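PDB 4A34: Rbsd/fucu transport protein family protein from Streptococcus pneumoniae, which binds L-fucose and, as a fucose mutarotase of the RbsD/FucU family, probably speeds the interconversion of the sugar's alpha and beta anomers. Local coordinates for residues Asn32-Ser35 with Ala36-Asn40; Arg107-Asp110 with Phe111-Arg114; Ser10-Leu13 with Leu14-Leu17. All blocks are in the same frame, centred on the assembly; numbering follows the deposited sequence.

Interaction 1 (Asn32-Ser35 with Ala36-Asn40); sequences NYPS and ASCAN. With FUL (beta-L-fucopyranose), chain B.
P34 and C38 meet one helical turn apart, through both backbone and side chain. The hydrogen bonding starts with C38 N, which donates to P34 O over 3.1 Å, with an N-H...O angle of 149°. S35 O takes two weak bonds, from A39 N at 3.1 Å and from C38 N, whose N-H is thus shared between consecutive carbonyls. A39 is the residue at which helical backbone angles end, so this is a helix of barely one turn. P34 is its N-cap and also the centre of an inverse gamma turn, in which S35 N bonds weakly back to Y33 O.

The apolar contacts gather round the C38 sulfur. With SG anti to the carbonyl carbon (chi1 -65°), the thiol reaches back along the helix to P34 CG, 4.0 Å from SG, and lies obliquely to the Y33 ring, 5.3 Å from its centroid. P34 CD sits over a face of that ring, offset toward its rim, which packs the proline, phenol and thiol together. The Y33 hydroxyl hydrogen-bonds to S115 on helix 108-116, and the S37 hydroxyl to D24 of the second subunit.

Contacts with beta-L-fucopyranose come from the loop side of the turn. O2 of the sugar lies in the plane of the Y33 ring, at its edge, 3.4 Å from CD1, while P34 CD approaches O1 at 3.7 Å. N32 adds its CB near O4, and its OD1 accepts from V140 N of the second subunit, a bond that ties this wall of the pocket to the neighbouring chain.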
ATOM      1  N   ASN I  32     -14.788 -24.703  11.125  1.00 31.35           N
ATOM      2  CA  ASN I  32     -15.969 -23.950  11.530  1.00 31.20           C
ATOM      3  C   ASN I  32     -15.627 -22.685  12.309  1.00 31.10           C
ATOM      4  O   ASN I  32     -16.502 -21.858  12.580  1.00 31.13           O
ATOM      5  CB  ASN I  32     -16.892 -24.837  12.367  1.00 31.38           C
ATOM      6  CG  ASN I  32     -17.590 -25.896  11.541  1.00 31.56           C
ATOM      7  OD1 ASN I  32     -18.584 -25.619  10.862  1.00 31.18           O
ATOM      8  ND2 ASN I  32     -17.078 -27.123  11.604  1.00 31.19           N
ATOM      9  N   TYR I  33     -14.355 -22.538  12.666  1.00 30.94           N
ATOM     10  CA  TYR I  33     -13.910 -21.434  13.513  1.00 30.82           C
ATOM     11  C   TYR I  33     -13.974 -20.069  12.792  1.00 30.91           C
ATOM     12  O   TYR I  33     -13.852 -20.016  11.567  1.00 31.05           O
ATOM     13  CB  TYR I  33     -12.502 -21.726  14.057  1.00 30.73           C
ATOM     14  CG  TYR I  33     -12.098 -20.782  15.154  1.00 30.73           C
ATOM     15  CD1 TYR I  33     -12.545 -20.972  16.465  1.00 29.31           C
ATOM     16  CD2 TYR I  33     -11.306 -19.665  14.876  1.00 30.04           C
ATOM     17  CE1 TYR I  33     -12.206 -20.082  17.462  1.00 30.15           C
ATOM     18  CE2 TYR I  33     -10.965 -18.766  15.869  1.00 30.21           C
ATOM     19  CZ  TYR I  33     -11.411 -18.979  17.157  1.00 30.33           C
ATOM     20  OH  TYR I  33     -11.060 -18.084  18.135  1.00 30.99           O
ATOM     21  N   PRO I  34     -14.202 -18.963  13.539  1.00 30.76           N
ATOM     22  CA  PRO I  34     -14.136 -17.627  12.921  1.00 30.65           C
ATOM     23  C   PRO I  34     -12.705 -17.101  12.739  1.00 30.61           C
ATOM     24  O   PRO I  34     -12.373 -16.012  13.216  1.00 30.63           O
ATOM     25  CB  PRO I  34     -14.917 -16.749  13.905  1.00 30.47           C
ATOM     26  CG  PRO I  34     -14.813 -17.464  15.204  1.00 30.26           C
ATOM     27  CD  PRO I  34     -14.821 -18.910  14.877  1.00 30.63           C
ATOM     28  N   SER I  35     -11.874 -17.865  12.036  1.00 30.65           N
ATOM     29  CA  SER I  35     -10.439 -17.577  11.941  1.00 30.40           C
ATOM     30  C   SER I  35     -10.194 -16.198  11.368  1.00 30.33           C
ATOM     31  O   SER I  35      -9.462 -15.404  11.950  1.00 30.21           O
ATOM     32  CB  SER I  35      -9.730 -18.620  11.076  1.00 30.20           C
ATOM     33  OG  SER I  35     -10.380 -19.871  11.174  1.00 30.82           O
ATOM     34  N   ALA I  36     -10.824 -15.919  10.228  1.00 30.41           N
ATOM     35  CA  ALA I  36     -10.560 -14.693   9.480  1.00 30.37           C
ATOM     36  C   ALA I  36     -10.954 -13.436  10.256  1.00 30.42           C
ATOM     37  O   ALA I  36     -10.238 -12.435  10.225  1.00 30.33           O
ATOM     38  CB  ALA I  36     -11.241 -14.737   8.126  1.00 30.19           C
ATOM     39  N   SER I  37     -12.072 -13.494  10.977  1.00 30.52           N
ATOM     40  CA  SER I  37     -12.513 -12.333  11.745  1.00 30.76           C
ATOM     41  C   SER I  37     -11.755 -12.100  13.070  1.00 30.92           C
ATOM     42  O   SER I  37     -11.653 -10.967  13.525  1.00 30.69           O
ATOM     43  CB  SER I  37     -14.030 -12.350  11.946  1.00 30.42           C
ATOM     44  OG  SER I  37     -14.423 -13.338  12.871  1.00 30.37           O
ATOM     45  N   CYS I  38     -11.209 -13.156  13.670  1.00 31.30           N
ATOM     46  CA  CYS I  38     -10.443 -13.023  14.927  1.00 31.74           C
ATOM     47  C   CYS I  38      -8.932 -12.731  14.761  1.00 31.41           C
ATOM     48  O   CYS I  38      -8.278 -12.230  15.687  1.00 31.20           O
ATOM     49  CB  CYS I  38     -10.622 -14.275  15.795  1.00 32.00           C
ATOM     50  SG  CYS I  38     -12.318 -14.558  16.389  1.00 34.08           S
ATOM     51  N   ALA I  39      -8.396 -13.023  13.580  1.00 31.02           N
ATOM     52  CA  ALA I  39      -6.950 -13.103  13.381  1.00 30.88           C
ATOM     53  C   ALA I  39      -6.201 -11.766  13.358  1.00 30.77           C
ATOM     54  O   ALA I  39      -6.545 -10.860  12.590  1.00 30.81           O
ATOM     55  CB  ALA I  39      -6.646 -13.914  12.126  1.00 30.52           C
ATOM     56  N   ASN I  40      -5.178 -11.653  14.206  1.00 30.53           N
ATOM     57  CA  ASN I  40      -4.194 -10.574  14.071  1.00 30.89           C
ATOM     58  C   ASN I  40      -3.437 -10.810  12.766  1.00 30.98           C
ATOM     59  O   ASN I  40      -3.305  -9.910  11.941  1.00 31.21           O
ATOM     60  CB  ASN I  40      -3.230 -10.517  15.276  1.00 30.85           C
ATOM     61  CG  ASN I  40      -2.002  -9.625  15.025  1.00 31.45           C
ATOM     62  OD1 ASN I  40      -2.138  -8.430  14.760  1.00 34.03           O
ATOM     63  ND2 ASN I  40      -0.802 -10.209  15.106  1.00 29.19           N
TER
HETATM   64  C1  FUL B1144     -17.028 -22.798  17.019  1.00 44.27           C
HETATM   65  C2  FUL B1144     -16.181 -23.814  16.240  1.00 43.71           C
HETATM   66  O2  FUL B1144     -14.819 -23.454  16.202  1.00 43.62           O
HETATM   67  C3  FUL B1144     -16.313 -25.159  16.949  1.00 43.39           C
HETATM   68  O3  FUL B1144     -15.623 -26.166  16.259  1.00 44.43           O
HETATM   69  C4  FUL B1144     -17.777 -25.546  17.068  1.00 43.43           C
HETATM   70  O4  FUL B1144     -18.302 -25.670  15.774  1.00 43.17           O
HETATM   71  C5  FUL B1144     -18.518 -24.435  17.802  1.00 43.95           C
HETATM   72  C6  FUL B1144     -19.976 -24.808  18.041  1.00 43.18           C
HETATM   73  O5  FUL B1144     -18.378 -23.239  17.043  1.00 44.32           O
HETATM   74  O1  FUL B1144     -16.963 -21.513  16.456  1.00 45.68           O

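Interaction 2 (Arg107-Asp110 with Phe111-Arg114); sequences RRED and FYER. With FUL (beta-L-fucopyranose), chain B.
A tyrosine hydroxyl placed between an arginine and a sugar is the unusual feature here: Y112 OH accepts a hydrogen bond from R108 NE, one helical turn earlier, and is also hydrogen-bonded to the anomeric hydroxyl O1 of beta-L-fucopyranose. The R108 NE to Y112 OH distance is 3.1 Å, with an N-H...O angle of 141° and the hydroxyl tilted 26° out of the guanidinium plane. Y112 OH to O1 is 2.9 Å, and either oxygen could be the donor. Because R108 NE donates a hydrogen bond to the phenol oxygen, R108 can be regarded as a second-shell residue, one that would be expected to steady and polarise the hydroxyl facing the sugar.

The two side chains run alongside each other in the same direction, guanidinium and ring almost perpendicular. R108 CG packs 3.7 Å from Y112 OH, and the chain then bends at chi3 (112°) to bring NE onto that oxygen. Y112 CG lies anti to its carbonyl carbon, which places R108 O over one ring face, 3.4 Å above the plane and offset toward the rim, while O1 is met at the ring edge.

The segment leads into and builds the early part of helix 108-116, which follows strand 103-106. Its i to i+4 bonds include F111 N to R107 O at 2.9 Å and Y112 N to R108 O; E113 N to E109 O is long and weak. F111 turns to the sheet, packing on M74 and I134, and H22 of the second subunit packs on both R108 and Y112.

On the outer side, R107 NH2 forms a salt bridge with D110 OD1 at 2.9 Å. E109 and E113 run side by side with nearly coplanar carboxylates, their OE2 atoms 3.6 Å apart; K116 NZ forms a salt bridge with E113 OE2 and would probably relieve this like-charge approach.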
ATOM      1  N   ARG I 107     -14.146 -21.290  27.858  1.00 42.69           N
ATOM      2  CA  ARG I 107     -15.484 -21.013  27.351  1.00 43.25           C
ATOM      3  C   ARG I 107     -15.380 -20.432  25.943  1.00 43.08           C
ATOM      4  O   ARG I 107     -14.562 -19.539  25.706  1.00 42.60           O
ATOM      5  CB  ARG I 107     -16.190 -19.994  28.248  1.00 43.44           C
ATOM      6  CG  ARG I 107     -16.784 -20.539  29.535  1.00 45.30           C
ATOM      7  CD  ARG I 107     -17.657 -19.479  30.243  1.00 49.25           C
ATOM      8  NE  ARG I 107     -17.013 -18.155  30.326  1.00 51.68           N
ATOM      9  CZ  ARG I 107     -17.448 -17.049  29.715  1.00 52.46           C
ATOM     10  NH1 ARG I 107     -18.544 -17.076  28.965  1.00 53.23           N
ATOM     11  NH2 ARG I 107     -16.785 -15.906  29.857  1.00 52.97           N
ATOM     12  N   ARG I 108     -16.212 -20.928  25.024  1.00 43.19           N
ATOM     13  CA  ARG I 108     -16.238 -20.437  23.639  1.00 43.48           C
ATOM     14  C   ARG I 108     -15.878 -18.951  23.577  1.00 43.42           C
ATOM     15  O   ARG I 108     -14.981 -18.543  22.827  1.00 43.41           O
ATOM     16  CB  ARG I 108     -17.606 -20.682  22.986  1.00 43.65           C
ATOM     17  CG  ARG I 108     -17.527 -20.981  21.485  1.00 44.51           C
ATOM     18  CD  ARG I 108     -18.826 -21.572  20.914  1.00 45.55           C
ATOM     19  NE  ARG I 108     -19.493 -20.640  20.003  1.00 46.69           N
ATOM     20  CZ  ARG I 108     -20.639 -20.010  20.261  1.00 48.04           C
ATOM     21  NH1 ARG I 108     -21.272 -20.219  21.415  1.00 47.99           N
ATOM     22  NH2 ARG I 108     -21.160 -19.170  19.361  1.00 47.13           N
ATOM     23  N   GLU I 109     -16.558 -18.159  24.404  1.00 43.28           N
ATOM     24  CA  GLU I 109     -16.375 -16.710  24.447  1.00 43.10           C
ATOM     25  C   GLU I 109     -14.945 -16.274  24.804  1.00 42.20           C
ATOM     26  O   GLU I 109     -14.391 -15.398  24.139  1.00 42.33           O
ATOM     27  CB  GLU I 109     -17.415 -16.066  25.386  1.00 43.59           C
ATOM     28  CG  GLU I 109     -17.488 -14.534  25.332  1.00 45.03           C
ATOM     29  CD  GLU I 109     -17.530 -13.985  23.906  1.00 47.43           C
ATOM     30  OE1 GLU I 109     -18.453 -14.347  23.133  1.00 47.09           O
ATOM     31  OE2 GLU I 109     -16.620 -13.194  23.565  1.00 48.90           O
ATOM     32  N   ASP I 110     -14.365 -16.884  25.839  1.00 41.03           N
ATOM     33  CA  ASP I 110     -12.998 -16.575  26.288  1.00 40.05           C
ATOM     34  C   ASP I 110     -11.947 -17.000  25.268  1.00 39.48           C
ATOM     35  O   ASP I 110     -10.933 -16.320  25.084  1.00 39.48           O
ATOM     36  CB  ASP I 110     -12.684 -17.266  27.625  1.00 40.08           C
ATOM     37  CG  ASP I 110     -13.515 -16.729  28.792  1.00 39.87           C
ATOM     38  OD1 ASP I 110     -14.141 -15.653  28.672  1.00 39.50           O
ATOM     39  OD2 ASP I 110     -13.533 -17.400  29.843  1.00 39.80           O
ATOM     40  N   PHE I 111     -12.197 -18.142  24.632  1.00 38.77           N
ATOM     41  CA  PHE I 111     -11.341 -18.688  23.598  1.00 37.82           C
ATOM     42  C   PHE I 111     -11.202 -17.707  22.447  1.00 37.49           C
ATOM     43  O   PHE I 111     -10.098 -17.504  21.935  1.00 37.29           O
ATOM     44  CB  PHE I 111     -11.899 -20.021  23.083  1.00 37.83           C
ATOM     45  CG  PHE I 111     -10.888 -20.845  22.335  1.00 37.43           C
ATOM     46  CD1 PHE I 111     -10.613 -20.586  20.992  1.00 37.47           C
ATOM     47  CD2 PHE I 111     -10.192 -21.861  22.979  1.00 36.44           C
ATOM     48  CE1 PHE I 111      -9.668 -21.333  20.305  1.00 37.33           C
ATOM     49  CE2 PHE I 111      -9.245 -22.612  22.305  1.00 36.09           C
ATOM     50  CZ  PHE I 111      -8.983 -22.353  20.964  1.00 36.95           C
ATOM     51  N   TYR I 112     -12.324 -17.102  22.051  1.00 37.14           N
ATOM     52  CA  TYR I 112     -12.351 -16.111  20.974  1.00 36.81           C
ATOM     53  C   TYR I 112     -11.428 -14.945  21.297  1.00 36.43           C
ATOM     54  O   TYR I 112     -10.554 -14.592  20.501  1.00 36.38           O
ATOM     55  CB  TYR I 112     -13.775 -15.594  20.728  1.00 36.95           C
ATOM     56  CG  TYR I 112     -14.739 -16.575  20.064  1.00 38.07           C
ATOM     57  CD1 TYR I 112     -14.282 -17.734  19.415  1.00 38.47           C
ATOM     58  CD2 TYR I 112     -16.112 -16.316  20.046  1.00 38.66           C
ATOM     59  CE1 TYR I 112     -15.178 -18.621  18.792  1.00 38.59           C
ATOM     60  CE2 TYR I 112     -17.017 -17.201  19.423  1.00 39.02           C
ATOM     61  CZ  TYR I 112     -16.543 -18.349  18.801  1.00 38.77           C
ATOM     62  OH  TYR I 112     -17.433 -19.214  18.192  1.00 38.37           O
ATOM     63  N   GLU I 113     -11.611 -14.370  22.483  1.00 35.95           N
ATOM     64  CA  GLU I 113     -10.819 -13.227  22.921  1.00 35.61           C
ATOM     65  C   GLU I 113      -9.309 -13.508  23.010  1.00 35.15           C
ATOM     66  O   GLU I 113      -8.499 -12.690  22.572  1.00 35.05           O
ATOM     67  CB  GLU I 113     -11.375 -12.644  24.232  1.00 35.95           C
ATOM     68  CG  GLU I 113     -12.822 -12.102  24.147  1.00 36.25           C
ATOM     69  CD  GLU I 113     -12.994 -10.971  23.131  1.00 37.53           C
ATOM     70  OE1 GLU I 113     -12.085 -10.120  23.011  1.00 38.45           O
ATOM     71  OE2 GLU I 113     -14.046 -10.939  22.447  1.00 37.38           O
ATOM     72  N   ARG I 114      -8.921 -14.659  23.551  1.00 34.73           N
ATOM     73  CA  ARG I 114      -7.494 -15.000  23.568  1.00 34.41           C
ATOM     74  C   ARG I 114      -6.932 -15.192  22.146  1.00 34.13           C
ATOM     75  O   ARG I 114      -5.791 -14.812  21.867  1.00 34.26           O
ATOM     76  CB  ARG I 114      -7.186 -16.211  24.456  1.00 34.37           C
ATOM     77  CG  ARG I 114      -5.798 -16.101  25.098  1.00 34.34           C
ATOM     78  CD  ARG I 114      -5.150 -17.449  25.301  1.00 34.41           C
ATOM     79  NE  ARG I 114      -5.261 -17.945  26.667  1.00 34.94           N
ATOM     80  CZ  ARG I 114      -4.230 -18.317  27.421  1.00 34.57           C
ATOM     81  NH1 ARG I 114      -2.998 -18.254  26.950  1.00 33.85           N
ATOM     82  NH2 ARG I 114      -4.431 -18.756  28.654  1.00 35.48           N
TER
HETATM   83  C1  FUL B1144     -17.028 -22.798  17.019  1.00 44.27           C
HETATM   84  C2  FUL B1144     -16.181 -23.814  16.240  1.00 43.71           C
HETATM   85  O2  FUL B1144     -14.819 -23.454  16.202  1.00 43.62           O
HETATM   86  C3  FUL B1144     -16.313 -25.159  16.949  1.00 43.39           C
HETATM   87  O3  FUL B1144     -15.623 -26.166  16.259  1.00 44.43           O
HETATM   88  C4  FUL B1144     -17.777 -25.546  17.068  1.00 43.43           C
HETATM   89  O4  FUL B1144     -18.302 -25.670  15.774  1.00 43.17           O
HETATM   90  C5  FUL B1144     -18.518 -24.435  17.802  1.00 43.95           C
HETATM   91  C6  FUL B1144     -19.976 -24.808  18.041  1.00 43.18           C
HETATM   92  O5  FUL B1144     -18.378 -23.239  17.043  1.00 44.32           O
HETATM   93  O1  FUL B1144     -16.963 -21.513  16.456  1.00 45.68           O

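Interaction 3 (Ser10-Leu13 with Leu14-Leu17); sequences SPDL and LKTL
L13 holds CG anti to its backbone N (chi1 172°), whereas L17 has CG anti to the carbonyl carbon (chi1 -75°); these settings bring L13 CD1 to within 3.9 Å of L17 CG, the two side chains crossing at a slant. The pair sits one turn apart at the N-terminal end of helix 11-19, which opens with a serine N-cap: S10 OG accepts from L13 N at 3.2 Å, with an N-H...O angle of 160°, and so satisfies an amide that the first turn would otherwise leave without a helical carbonyl.

After the cap the regular i to i+4 pattern takes over. L14 N donates to S10 O at 3.0 Å, so S10 holds the helix start by both side chain and backbone, while the bond from K15 N to P11 O is stretched and weak.

Burial follows the apolar side of the helix. L13 packs on I43 and L53, L14 on I5, I9 and L60, and L17 on I9; L2 of the third subunit reaches L14 and L17. On another side D12 and K15 approach without their charged atoms meeting: the lysine NZ instead forms a salt bridge with E19, and D12 packs on K15 of the third subunit. What passes between the pair within this chain is a contact of aliphatic carbon with carboxylate oxygen, K15 CD lying 4.0 Å from D12 OD1.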
ATOM      1  N   SER I  10       3.344 -25.038   5.660  1.00 32.29           N
ATOM      2  CA  SER I  10       3.371 -24.124   4.520  1.00 30.86           C
ATOM      3  C   SER I  10       4.473 -23.072   4.643  1.00 30.10           C
ATOM      4  O   SER I  10       4.953 -22.803   5.746  1.00 30.31           O
ATOM      5  CB  SER I  10       2.017 -23.426   4.399  1.00 30.77           C
ATOM      6  OG  SER I  10       1.972 -22.273   5.225  1.00 30.53           O
ATOM      7  N   PRO I  11       4.871 -22.459   3.516  1.00 29.45           N
ATOM      8  CA  PRO I  11       5.916 -21.427   3.519  1.00 29.22           C
ATOM      9  C   PRO I  11       5.670 -20.245   4.473  1.00 29.23           C
ATOM     10  O   PRO I  11       6.602 -19.812   5.150  1.00 28.91           O
ATOM     11  CB  PRO I  11       5.929 -20.959   2.065  1.00 29.29           C
ATOM     12  CG  PRO I  11       5.527 -22.174   1.299  1.00 28.99           C
ATOM     13  CD  PRO I  11       4.506 -22.856   2.144  1.00 29.11           C
ATOM     14  N   ASP I  12       4.443 -19.724   4.528  1.00 29.28           N
ATOM     15  CA  ASP I  12       4.151 -18.611   5.429  1.00 29.49           C
ATOM     16  C   ASP I  12       4.072 -19.057   6.888  1.00 29.73           C
ATOM     17  O   ASP I  12       4.651 -18.405   7.764  1.00 29.64           O
ATOM     18  CB  ASP I  12       2.902 -17.825   5.022  1.00 29.42           C
ATOM     19  CG  ASP I  12       2.902 -16.394   5.583  1.00 30.56           C
ATOM     20  OD1 ASP I  12       3.992 -15.767   5.664  1.00 29.71           O
ATOM     21  OD2 ASP I  12       1.810 -15.895   5.946  1.00 31.36           O
ATOM     22  N   LEU I  13       3.399 -20.181   7.147  1.00 30.04           N
ATOM     23  CA  LEU I  13       3.365 -20.750   8.502  1.00 30.41           C
ATOM     24  C   LEU I  13       4.769 -20.922   9.107  1.00 30.36           C
ATOM     25  O   LEU I  13       4.985 -20.582  10.268  1.00 30.49           O
ATOM     26  CB  LEU I  13       2.572 -22.071   8.563  1.00 30.21           C
ATOM     27  CG  LEU I  13       2.633 -22.835   9.898  1.00 30.28           C
ATOM     28  CD1 LEU I  13       2.012 -22.035  11.037  1.00 30.83           C
ATOM     29  CD2 LEU I  13       1.990 -24.210   9.808  1.00 30.08           C
ATOM     30  N   LEU I  14       5.713 -21.431   8.320  1.00 30.53           N
ATOM     31  CA  LEU I  14       7.077 -21.637   8.817  1.00 30.89           C
ATOM     32  C   LEU I  14       7.743 -20.312   9.181  1.00 30.85           C
ATOM     33  O   LEU I  14       8.366 -20.200  10.228  1.00 30.99           O
ATOM     34  CB  LEU I  14       7.928 -22.424   7.811  1.00 30.85           C
ATOM     35  CG  LEU I  14       9.198 -23.136   8.307  1.00 31.38           C
ATOM     36  CD1 LEU I  14       9.131 -23.567   9.766  1.00 31.61           C
ATOM     37  CD2 LEU I  14       9.475 -24.346   7.439  1.00 32.24           C
ATOM     38  N   LYS I  15       7.585 -19.311   8.321  1.00 30.85           N
ATOM     39  CA  LYS I  15       8.048 -17.963   8.620  1.00 30.93           C
ATOM     40  C   LYS I  15       7.504 -17.506   9.972  1.00 31.13           C
ATOM     41  O   LYS I  15       8.266 -17.050  10.840  1.00 31.58           O
ATOM     42  CB  LYS I  15       7.609 -16.984   7.522  1.00 30.66           C
ATOM     43  CG  LYS I  15       8.143 -15.583   7.695  1.00 30.36           C
ATOM     44  CD  LYS I  15       7.683 -14.681   6.564  1.00 30.84           C
ATOM     45  CE  LYS I  15       8.143 -13.238   6.755  1.00 30.68           C
ATOM     46  NZ  LYS I  15       7.392 -12.501   7.794  1.00 29.85           N
ATOM     47  N   THR I  16       6.192 -17.638  10.158  1.00 30.77           N
ATOM     48  CA  THR I  16       5.569 -17.126  11.370  1.00 30.43           C
ATOM     49  C   THR I  16       5.921 -17.951  12.611  1.00 30.63           C
ATOM     50  O   THR I  16       6.123 -17.389  13.681  1.00 30.50           O
ATOM     51  CB  THR I  16       4.049 -16.802  11.179  1.00 30.26           C
ATOM     52  OG1 THR I  16       3.290 -17.152  12.346  1.00 30.15           O
ATOM     53  CG2 THR I  16       3.510 -17.509  10.004  1.00 28.88           C
ATOM     54  N   LEU I  17       6.059 -19.264  12.459  1.00 30.99           N
ATOM     55  CA  LEU I  17       6.611 -20.092  13.531  1.00 31.49           C
ATOM     56  C   LEU I  17       8.013 -19.616  13.901  1.00 32.14           C
ATOM     57  O   LEU I  17       8.386 -19.598  15.078  1.00 32.04           O
ATOM     58  CB  LEU I  17       6.666 -21.563  13.120  1.00 31.26           C
ATOM     59  CG  LEU I  17       5.377 -22.385  13.074  1.00 31.38           C
ATOM     60  CD1 LEU I  17       5.704 -23.824  12.718  1.00 30.43           C
ATOM     61  CD2 LEU I  17       4.613 -22.333  14.390  1.00 31.38           C
TER

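Interaction 3 comes first along the chain, then interaction 1, then interaction 2, each a local contact at the start of a helix, on helices 11-19, 35-38 and 108-116 respectively. Interactions 1 and 2 have centres 12 Å apart and touch: P34 CG packs 3.8 Å from Y112 CE1, and Y33 OH meets F111 and Y112. Both border the same fucose, approach the second subunit and lie against the one mixed sheet, so the site draws on distant parts of the sequence and on two chains. Interaction 3 is separate, about 18 and 25 Å from their centres, and its surroundings include the third and fourth subunits of the ten-chain assembly rather than the sugar.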